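Local coordinates for protein porphyranase B (Zobellia galactanivorans, PDB 3JUU) that cleaves the sulfated red-algal polysaccharide porphyran at beta-1,4 linkages between beta-D-galactopyranose and alpha-L-galactopyranose-6-sulfate, as a glycoside hydrolase of family 16, at residues A[111-116]-A[266-271]. Numbering follows the deposited sequence.
Sequences ECEMKA and TYNWVR. With SO4 (sulfate ion), chain D.
Trp269 packs against the CB of Glu113 across two antiparallel strands. Glu113 CB sits over one face of the indole, 3.9 Å from the centroid of the five-membered ring, a CH-pi contact. The opposite face is covered by the guanidinium of Arg271, with NH1 3.5 Å above the ring plane. Glu111 CD reaches the far end of the indole obliquely, 3.6 Å from Trp269 CZ3. The Glu111 carboxylate is hydrogen-bonded to Trp273 NE1, further along the second strand, and to the backbone N of His13. The Glu113 chain runs extended, with CG anti to the backbone N (chi1 -176°), which carries its carboxylate past the indole to Asn268. There Asn268 ND2 donates a nearly straight bond of 2.9 Å to Glu113 OE1. OE1 lies in the amide plane of Asn268, but the donor comes from above the Glu113 carboxylate plane.

Met114 and Tyr267 pack on the other face of the strands. Their side chains run alongside each other, and Met114 CG stands over the ring, 3.6 Å from Tyr267 CE1. Cys112 SG meets the same ring at its edge. Tyr267 OH is hydrogen-bonded to Thr124 O. Backbone bonds pair Glu111 with Arg271 and Lys115 with Thr266. Between them, at a corner in the chain, Asn268 N bonds Glu113 O.

Trp269 NE1, His13 NE2 and both terminal nitrogens of Arg271 bind one sulfate ion, probably from the crystallisation liquor. A leucine in place of Trp269 would probably leave Glu113 CB without its ring face, the Arg271 guanidinium without its flat support and the sulfate without one donor. The contact thus joins neighbouring strands of the GH16 jelly roll, with a sulfur-aromatic side and a polar side where indole, His13 and a guanidinium salt-bridged to Glu36 together bind an anion.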
loop_
_atom_site.group_PDB
_atom_site.type_symbol
_atom_site.label_atom_id
_atom_site.label_comp_id
_atom_site.label_asym_id
_atom_site.label_seq_id
_atom_site.Cartn_x
_atom_site.Cartn_y
_atom_site.Cartn_z
ATOM N N GLU A 111 0.020 8.492 5.535
ATOM C CA GLU A 111 0.329 7.529 6.576
ATOM C C GLU A 111 -0.882 6.623 6.847
ATOM O O GLU A 111 -2.010 7.042 6.637
ATOM C CB GLU A 111 0.717 8.248 7.878
ATOM C CG GLU A 111 -0.239 9.447 8.203
ATOM C CD GLU A 111 -0.106 9.992 9.600
ATOM O OE1 GLU A 111 0.836 9.583 10.318
ATOM O OE2 GLU A 111 -1.040 10.776 9.984
ATOM N N CYS A 112 -0.653 5.387 7.318
ATOM C CA CYS A 112 -1.754 4.562 7.798
ATOM C C CYS A 112 -1.285 3.801 9.035
ATOM O O CYS A 112 -0.076 3.689 9.313
ATOM C CB CYS A 112 -2.201 3.590 6.661
ATOM S SG CYS A 112 -1.083 2.117 6.506
ATOM N N GLU A 113 -2.232 3.262 9.823
ATOM C CA GLU A 113 -1.901 2.408 10.900
ATOM C C GLU A 113 -2.432 1.028 10.524
ATOM O O GLU A 113 -3.657 0.869 10.404
ATOM C CB GLU A 113 -2.568 2.891 12.234
ATOM C CG GLU A 113 -2.145 2.038 13.415
ATOM C CD GLU A 113 -2.604 2.666 14.715
ATOM O OE1 GLU A 113 -3.811 2.714 14.969
ATOM O OE2 GLU A 113 -1.758 3.172 15.451
ATOM N N MET A 114 -1.532 0.054 10.375
ATOM C CA MET A 114 -1.938 -1.218 9.766
ATOM C C MET A 114 -1.364 -2.372 10.578
ATOM O O MET A 114 -0.186 -2.321 11.043
ATOM C CB MET A 114 -1.453 -1.255 8.276
ATOM C CG MET A 114 -1.824 -2.512 7.438
ATOM S SD MET A 114 -0.780 -2.823 5.951
ATOM C CE MET A 114 -0.336 -3.724 7.327
ATOM N N LYS A 115 -2.156 -3.429 10.690
ATOM C CA LYS A 115 -1.630 -4.707 11.151
ATOM C C LYS A 115 -1.781 -5.694 10.007
ATOM O O LYS A 115 -2.882 -5.804 9.390
ATOM C CB LYS A 115 -2.392 -5.177 12.420
ATOM C CG LYS A 115 -2.068 -6.593 12.809
ATOM C CD LYS A 115 -3.000 -7.149 13.947
ATOM C CE LYS A 115 -2.719 -6.638 15.272
ATOM N NZ LYS A 115 -3.827 -7.228 16.141
ATOM N N ALA A 116 -0.710 -6.393 9.681
ATOM C CA ALA A 116 -0.768 -7.258 8.522
ATOM C C ALA A 116 -1.580 -8.530 8.828
ATOM O O ALA A 116 -1.737 -8.933 10.033
ATOM C CB ALA A 116 0.685 -7.663 8.040
ATOM N N THR A 266 -5.754 -5.202 8.770
ATOM C CA THR A 266 -6.624 -4.177 9.361
ATOM C C THR A 266 -5.928 -2.804 9.311
ATOM O O THR A 266 -4.771 -2.723 9.736
ATOM C CB THR A 266 -6.889 -4.544 10.836
ATOM O OG1 THR A 266 -7.464 -5.887 10.927
ATOM C CG2 THR A 266 -7.812 -3.473 11.515
ATOM N N TYR A 267 -6.605 -1.795 8.774
ATOM C CA TYR A 267 -6.095 -0.418 8.753
ATOM C C TYR A 267 -6.986 0.357 9.693
ATOM O O TYR A 267 -8.187 0.474 9.406
ATOM C CB TYR A 267 -6.197 0.174 7.359
ATOM C CG TYR A 267 -5.498 -0.662 6.278
ATOM C CD1 TYR A 267 -4.234 -0.266 5.774
ATOM C CD2 TYR A 267 -6.094 -1.818 5.748
ATOM C CE1 TYR A 267 -3.606 -1.035 4.742
ATOM C CE2 TYR A 267 -5.461 -2.591 4.761
ATOM C CZ TYR A 267 -4.228 -2.200 4.270
ATOM O OH TYR A 267 -3.595 -2.922 3.289
ATOM N N ASN A 268 -6.442 0.839 10.819
ATOM C CA ASN A 268 -7.241 1.712 11.718
ATOM C C ASN A 268 -7.581 3.068 11.097
ATOM O O ASN A 268 -8.644 3.639 11.358
ATOM C CB ASN A 268 -6.604 1.872 13.109
ATOM C CG ASN A 268 -6.622 0.610 13.901
ATOM O OD1 ASN A 268 -7.468 -0.279 13.679
ATOM N ND2 ASN A 268 -5.704 0.502 14.870
ATOM N N TRP A 269 -6.719 3.566 10.203
ATOM C CA TRP A 269 -7.004 4.810 9.575
ATOM C C TRP A 269 -6.008 5.018 8.455
ATOM O O TRP A 269 -4.942 4.343 8.469
ATOM C CB TRP A 269 -6.930 5.960 10.599
ATOM C CG TRP A 269 -5.793 5.947 11.580
ATOM C CD1 TRP A 269 -5.862 5.611 12.925
ATOM C CD2 TRP A 269 -4.423 6.432 11.369
ATOM N NE1 TRP A 269 -4.638 5.830 13.523
ATOM C CE2 TRP A 269 -3.737 6.287 12.590
ATOM C CE3 TRP A 269 -3.707 6.898 10.231
ATOM C CZ2 TRP A 269 -2.343 6.609 12.742
ATOM C CZ3 TRP A 269 -2.321 7.222 10.385
ATOM C CH2 TRP A 269 -1.675 7.088 11.622
ATOM N N VAL A 270 -6.367 5.904 7.531
ATOM C CA VAL A 270 -5.431 6.433 6.501
ATOM C C VAL A 270 -5.566 7.931 6.534
ATOM O O VAL A 270 -6.693 8.465 6.489
ATOM C CB VAL A 270 -5.795 5.949 5.095
ATOM C CG1 VAL A 270 -4.929 6.677 4.021
ATOM C CG2 VAL A 270 -5.527 4.472 4.966
ATOM N N ARG A 271 -4.434 8.639 6.644
ATOM C CA ARG A 271 -4.510 10.115 6.746
ATOM C C ARG A 271 -3.504 10.648 5.790
ATOM O O ARG A 271 -2.325 10.244 5.834
ATOM C CB ARG A 271 -4.152 10.535 8.229
ATOM C CG ARG A 271 -5.183 9.952 9.221
ATOM C CD ARG A 271 -4.809 10.259 10.672
ATOM N NE ARG A 271 -5.797 9.713 11.623
ATOM C CZ ARG A 271 -5.525 9.502 12.903
ATOM N NH1 ARG A 271 -4.268 9.702 13.350
ATOM N NH2 ARG A 271 -6.439 8.962 13.715
HETATM S S SO4 D . -4.846 7.851 16.690
HETATM O O1 SO4 D . -4.683 8.278 18.075
HETATM O O2 SO4 D . -6.256 7.982 16.296
HETATM O O3 SO4 D . -3.997 8.711 15.861
HETATM O O4 SO4 D . -4.408 6.440 16.585
HETATM O O HOH W 1 -5.146 4.343 16.602
#